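Local coordinates for protein short chain dehydrogenase (Mycobacterium smegmatis, PDB 3UCX) that probably acts as an oxidoreductase of the short-chain dehydrogenase family, built on a Rossmann fold, at residues G7-K12 with F241-L246; T25-R30 with S237-M242. One frame throughout, in Å; residues are numbered along the deposited sequence.

Contact 1 (G7-K12 with F241-L246); sequences GLLTDK and FMASDL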
loop_
_atom_site.group_PDB
_atom_site.type_symbol
_atom_site.label_atom_id
_atom_site.label_comp_id
_atom_site.label_asym_id
_atom_site.label_seq_id
_atom_site.Cartn_x
_atom_site.Cartn_y
_atom_site.Cartn_z
ATOM N N GLY A 7 -13.966 4.914 31.288
ATOM C CA GLY A 7 -14.077 6.371 30.953
ATOM C C GLY A 7 -13.104 6.866 29.884
ATOM O O GLY A 7 -12.264 7.719 30.159
ATOM N N LEU A 8 -13.228 6.363 28.659
ATOM C CA LEU A 8 -12.323 6.771 27.555
ATOM C C LEU A 8 -12.430 8.258 27.189
ATOM O O LEU A 8 -11.456 8.843 26.719
ATOM C CB LEU A 8 -12.578 5.966 26.281
ATOM C CG LEU A 8 -11.798 4.679 26.015
ATOM C CD1 LEU A 8 -12.269 4.034 24.712
ATOM C CD2 LEU A 8 -10.307 4.964 25.981
ATOM N N LEU A 9 -13.605 8.857 27.394
ATOM C CA LEU A 9 -13.893 10.206 26.887
ATOM C C LEU A 9 -14.459 11.117 27.959
ATOM O O LEU A 9 -15.205 12.058 27.670
ATOM C CB LEU A 9 -14.856 10.121 25.697
ATOM C CG LEU A 9 -14.407 9.307 24.480
ATOM C CD1 LEU A 9 -15.557 9.208 23.494
ATOM C CD2 LEU A 9 -13.176 9.931 23.796
ATOM N N THR A 10 -14.076 10.850 29.208
ATOM C CA THR A 10 -14.598 11.575 30.347
ATOM C C THR A 10 -14.401 13.078 30.189
ATOM O O THR A 10 -13.288 13.532 29.939
ATOM C CB THR A 10 -13.912 11.145 31.656
ATOM O OG1 THR A 10 -14.198 9.758 31.911
ATOM C CG2 THR A 10 -14.416 11.998 32.793
ATOM N N ASP A 11 -15.515 13.800 30.313
ATOM C CA ASP A 11 -15.616 15.248 30.193
ATOM C C ASP A 11 -15.111 15.849 28.867
ATOM O O ASP A 11 -14.770 17.020 28.806
ATOM C CB ASP A 11 -14.984 15.951 31.403
ATOM C CG ASP A 11 -15.784 15.752 32.678
ATOM O OD1 ASP A 11 -17.001 15.430 32.629
ATOM O OD2 ASP A 11 -15.180 15.929 33.744
ATOM N N LYS A 12 -15.110 15.047 27.816
ATOM C CA LYS A 12 -14.807 15.527 26.476
ATOM C C LYS A 12 -16.093 15.866 25.756
ATOM O O LYS A 12 -17.134 15.313 26.063
ATOM C CB LYS A 12 -14.030 14.461 25.715
ATOM C CG LYS A 12 -12.716 14.143 26.405
ATOM C CD LYS A 12 -11.608 13.707 25.475
ATOM C CE LYS A 12 -10.257 13.912 26.156
ATOM N NZ LYS A 12 -9.293 12.853 25.778
ATOM N N PHE A 241 -11.492 4.471 20.216
ATOM C CA PHE A 241 -10.052 4.360 20.449
ATOM C C PHE A 241 -9.295 5.509 19.772
ATOM O O PHE A 241 -8.533 6.228 20.430
ATOM C CB PHE A 241 -9.509 3.022 19.938
ATOM C CG PHE A 241 -8.020 2.971 19.824
ATOM C CD1 PHE A 241 -7.230 2.881 20.944
ATOM C CD2 PHE A 241 -7.415 3.043 18.599
ATOM C CE1 PHE A 241 -5.835 2.832 20.836
ATOM C CE2 PHE A 241 -6.036 3.008 18.473
ATOM C CZ PHE A 241 -5.252 2.901 19.608
ATOM N N MET A 242 -9.550 5.684 18.474
ATOM C CA MET A 242 -8.896 6.743 17.690
ATOM C C MET A 242 -9.220 8.150 18.204
ATOM O O MET A 242 -8.388 9.052 18.098
ATOM C CB MET A 242 -9.299 6.649 16.221
ATOM C CG MET A 242 -8.631 5.523 15.457
ATOM S SD MET A 242 -6.837 5.761 15.387
ATOM C CE MET A 242 -6.403 4.760 13.959
ATOM N N ALA A 243 -10.427 8.331 18.746
ATOM C CA ALA A 243 -10.849 9.622 19.321
ATOM C C ALA A 243 -10.224 9.900 20.683
ATOM O O ALA A 243 -10.154 11.055 21.115
ATOM C CB ALA A 243 -12.373 9.685 19.428
ATOM N N SER A 244 -9.763 8.858 21.357
ATOM C CA SER A 244 -9.323 8.934 22.725
ATOM C C SER A 244 -7.834 9.187 22.868
ATOM O O SER A 244 -7.057 9.023 21.935
ATOM C CB SER A 244 -9.641 7.606 23.437
ATOM O OG SER A 244 -8.627 6.652 23.154
ATOM N N ASP A 245 -7.418 9.488 24.094
ATOM C CA ASP A 245 -5.990 9.632 24.415
ATOM C C ASP A 245 -5.163 8.346 24.387
ATOM O O ASP A 245 -3.928 8.413 24.379
ATOM C CB ASP A 245 -5.833 10.373 25.753
ATOM C CG ASP A 245 -6.286 11.822 25.666
ATOM O OD1 ASP A 245 -6.167 12.452 24.589
ATOM O OD2 ASP A 245 -6.771 12.355 26.680
ATOM N N LEU A 246 -5.812 7.179 24.319
ATOM C CA LEU A 246 -5.098 5.937 24.033
ATOM C C LEU A 246 -4.388 6.042 22.669
ATOM O O LEU A 246 -3.408 5.349 22.423
ATOM C CB LEU A 246 -6.022 4.712 23.998
ATOM C CG LEU A 246 -6.671 4.130 25.272
ATOM C CD1 LEU A 246 -7.783 3.149 24.908
ATOM C CD2 LEU A 246 -5.639 3.434 26.146
HETATM O O HOH W 1 -9.193 9.948 26.218
HETATM O O HOH W 2 -9.571 12.545 23.098
#

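Contact 2 (T25-R30 with S237-M242); sequences TTLARR and SAILFM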
loop_
_atom_site.group_PDB
_atom_site.type_symbol
_atom_site.label_atom_id
_atom_site.label_comp_id
_atom_site.label_asym_id
_atom_site.label_seq_id
_atom_site.Cartn_x
_atom_site.Cartn_y
_atom_site.Cartn_z
ATOM N N THR A 25 -25.942 6.181 15.610
ATOM C CA THR A 25 -26.667 6.067 16.855
ATOM C C THR A 25 -25.846 5.261 17.870
ATOM O O THR A 25 -25.703 5.659 19.032
ATOM C CB THR A 25 -28.065 5.442 16.620
ATOM O OG1 THR A 25 -28.825 6.296 15.743
ATOM C CG2 THR A 25 -28.825 5.270 17.934
ATOM N N THR A 26 -25.288 4.137 17.436
ATOM C CA THR A 26 -24.418 3.349 18.300
ATOM C C THR A 26 -23.241 4.178 18.816
ATOM O O THR A 26 -22.911 4.133 19.991
ATOM C CB THR A 26 -23.881 2.107 17.572
ATOM O OG1 THR A 26 -24.971 1.223 17.304
ATOM C CG2 THR A 26 -22.845 1.371 18.438
ATOM N N LEU A 27 -22.634 4.953 17.934
ATOM C CA LEU A 27 -21.484 5.783 18.298
ATOM C C LEU A 27 -21.812 6.826 19.368
ATOM O O LEU A 27 -21.082 6.964 20.356
ATOM C CB LEU A 27 -20.925 6.434 17.013
ATOM C CG LEU A 27 -19.504 6.975 16.962
ATOM C CD1 LEU A 27 -18.452 5.939 17.343
ATOM C CD2 LEU A 27 -19.278 7.499 15.548
ATOM N N ALA A 28 -22.927 7.523 19.196
ATOM C CA ALA A 28 -23.379 8.546 20.141
ATOM C C ALA A 28 -23.587 7.921 21.506
ATOM O O ALA A 28 -23.118 8.441 22.532
ATOM C CB ALA A 28 -24.683 9.172 19.649
ATOM N N ARG A 29 -24.277 6.782 21.522
ATOM C CA ARG A 29 -24.518 6.074 22.757
ATOM C C ARG A 29 -23.211 5.680 23.391
ATOM O O ARG A 29 -22.995 5.922 24.569
ATOM C CB ARG A 29 -25.420 4.842 22.505
ATOM C CG ARG A 29 -25.684 3.979 23.740
ATOM C CD ARG A 29 -26.463 2.690 23.446
ATOM N NE ARG A 29 -25.856 1.815 22.435
ATOM C CZ ARG A 29 -24.834 0.976 22.638
ATOM N NH1 ARG A 29 -24.261 0.866 23.832
ATOM N NH2 ARG A 29 -24.383 0.225 21.632
ATOM N N ARG A 30 -22.319 5.052 22.615
ATOM C CA ARG A 30 -21.061 4.593 23.170
ATOM C C ARG A 30 -20.185 5.743 23.697
ATOM O O ARG A 30 -19.558 5.591 24.723
ATOM C CB ARG A 30 -20.291 3.726 22.161
ATOM C CG ARG A 30 -20.954 2.366 21.902
ATOM C CD ARG A 30 -20.649 1.346 22.996
ATOM N NE ARG A 30 -19.213 1.140 23.159
ATOM C CZ ARG A 30 -18.447 0.490 22.290
ATOM N NH1 ARG A 30 -18.976 -0.067 21.212
ATOM N NH2 ARG A 30 -17.145 0.384 22.513
ATOM N N SER A 237 -16.145 0.888 18.660
ATOM C CA SER A 237 -14.969 0.743 19.526
ATOM C C SER A 237 -13.675 1.279 18.880
ATOM O O SER A 237 -12.851 1.912 19.549
ATOM C CB SER A 237 -14.753 -0.719 19.907
ATOM O OG SER A 237 -15.789 -1.182 20.776
ATOM N N ALA A 238 -13.479 0.972 17.608
ATOM C CA ALA A 238 -12.313 1.463 16.849
ATOM C C ALA A 238 -12.309 3.000 16.774
ATOM O O ALA A 238 -11.268 3.631 16.935
ATOM C CB ALA A 238 -12.315 0.883 15.443
ATOM N N ILE A 239 -13.477 3.581 16.531
ATOM C CA ILE A 239 -13.621 5.040 16.430
ATOM C C ILE A 239 -13.348 5.688 17.787
ATOM O O ILE A 239 -12.627 6.681 17.887
ATOM C CB ILE A 239 -15.019 5.426 15.914
ATOM C CG1 ILE A 239 -15.183 4.979 14.467
ATOM C CG2 ILE A 239 -15.276 6.923 16.049
ATOM C CD1 ILE A 239 -16.622 4.968 13.995
ATOM N N LEU A 240 -13.929 5.126 18.839
ATOM C CA LEU A 240 -13.659 5.605 20.206
ATOM C C LEU A 240 -12.178 5.564 20.563
ATOM O O LEU A 240 -11.650 6.538 21.132
ATOM C CB LEU A 240 -14.478 4.830 21.238
ATOM C CG LEU A 240 -15.848 5.444 21.562
ATOM C CD1 LEU A 240 -16.741 5.535 20.325
ATOM C CD2 LEU A 240 -16.487 4.579 22.637
ATOM N N PHE A 241 -11.492 4.471 20.216
ATOM C CA PHE A 241 -10.052 4.360 20.449
ATOM C C PHE A 241 -9.295 5.509 19.772
ATOM O O PHE A 241 -8.533 6.228 20.430
ATOM C CB PHE A 241 -9.509 3.022 19.938
ATOM C CG PHE A 241 -8.020 2.971 19.824
ATOM C CD1 PHE A 241 -7.230 2.881 20.944
ATOM C CD2 PHE A 241 -7.415 3.043 18.599
ATOM C CE1 PHE A 241 -5.835 2.832 20.836
ATOM C CE2 PHE A 241 -6.036 3.008 18.473
ATOM C CZ PHE A 241 -5.252 2.901 19.608
ATOM N N MET A 242 -9.550 5.684 18.474
ATOM C CA MET A 242 -8.896 6.743 17.690
ATOM C C MET A 242 -9.220 8.150 18.204
ATOM O O MET A 242 -8.388 9.052 18.098
ATOM C CB MET A 242 -9.299 6.649 16.221
ATOM C CG MET A 242 -8.631 5.523 15.457
ATOM S SD MET A 242 -6.837 5.761 15.387
ATOM C CE MET A 242 -6.403 4.760 13.959
#

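Contact 1 (G7-K12 with F241-L246)
Lys12, in the given one of its two conformers, reaches across to Asp245 and closes a salt bridge, its NZ lying 2.7 Å from OD2 of Asp245. The ammonium comes from above the carboxylate, 62° out of its plane. Two waters share the same nitrogen in this conformer. One accepts from NZ of Lys12 at 2.9 Å, accepts from the backbone N of Asp245 as well, and donates to Leu8 O, so a single molecule serves three polar groups and ties both backbones together. The second water accepts from Lys12 NZ and donates a hydrogen bond to Ala243 O, a carbonyl of the last helical turn. In the Rossmann fold of this family the loop 7-12 leads into the first strand of the parallel sheet, 13-17, and here it meets helix 232-243 where that helix ends. Ser244, the first residue to leave the helical conformation, turns its hydroxyl back: with chi1 at 82° its OG lies between backbone N and carbonyl carbon and donates to Phe241 O at 2.8 Å, an oxygen that also receives Ser244 N. The same OG accepts a weak bond from Leu246 N. Leucines fill the flank beside this polar network. CD2 of Leu8 meets CD1 of Leu246, with the two side chains at about a right angle, while Leu9 CD2 lies 4.4 Å from Ala243 CB. Outside the two segments, Leu8 N is hydrogen-bonded to OE1 of Gln34.

Contact 2 (T25-R30 with S237-M242)
Leu27 and Arg30 reach helix 232-243 by different torsions. In Leu27, CG stands anti to the backbone N (chi1 -160°), which carries its methyls to Ile239 and Leu240. Arg30 instead has CG anti to its carbonyl carbon, and bends at chi2 and chi3 fold the chain back until the guanidinium presents its edge to Ser237. There NH2 of Arg30 donates to Ser237 OG at 2.7 Å in a nearly straight bond, the N-H...O angle being 169°, and the oxygen lies in the guanidinium plane. OG of Ser237 is also hydrogen-bonded to Asp233 O one turn earlier, and Arg30 NH1 forms a salt bridge with Asp233 OD1, so the same helix fixes the guanidinium at two of its nitrogens.

The apolar half centres on Leu27 CD1, which touches both Leu240 CD1 at 3.5 Å, a close carbon pair, and Ile239 CG2 at 3.6 Å. Leu27 crosses Ile239 at about a right angle but slides past Leu240 in the opposite sense. Leu240 CD2 then packs 3.9 Å from Arg30 CB, joining the apolar and polar halves.

The segment axes approach to 10.3 Å at a crossing angle of -49°. Helix 23-33, which follows the first strand of the Rossmann fold, also packs against helix 45-57 through Thr25 and Ala28, whereas helix 232-243 lies against strand 254-257 through Ala238 and touches the second subunit.

Both contacts use helix 232-243: contact 2 involves its C-terminal half, and contact 1 the helix end and the turn after it, the two ranges overlapping at Phe241 and Met242. Their centres lie about 10 Å apart, and they touch where Leu8 and Leu9 pack on Leu240. Along the chain, 7-12 precedes strand 13-17, and helix 23-33, which carries 25-30, follows that strand. The two contacts therefore join the lead-in to the first strand and the helix after it to a helix more than 200 residues later, just ahead of the last strand, 254-257. Phe241 stacks on Phe241 of the second subunit, which places this linkage between the start and end of the fold beside a subunit interface.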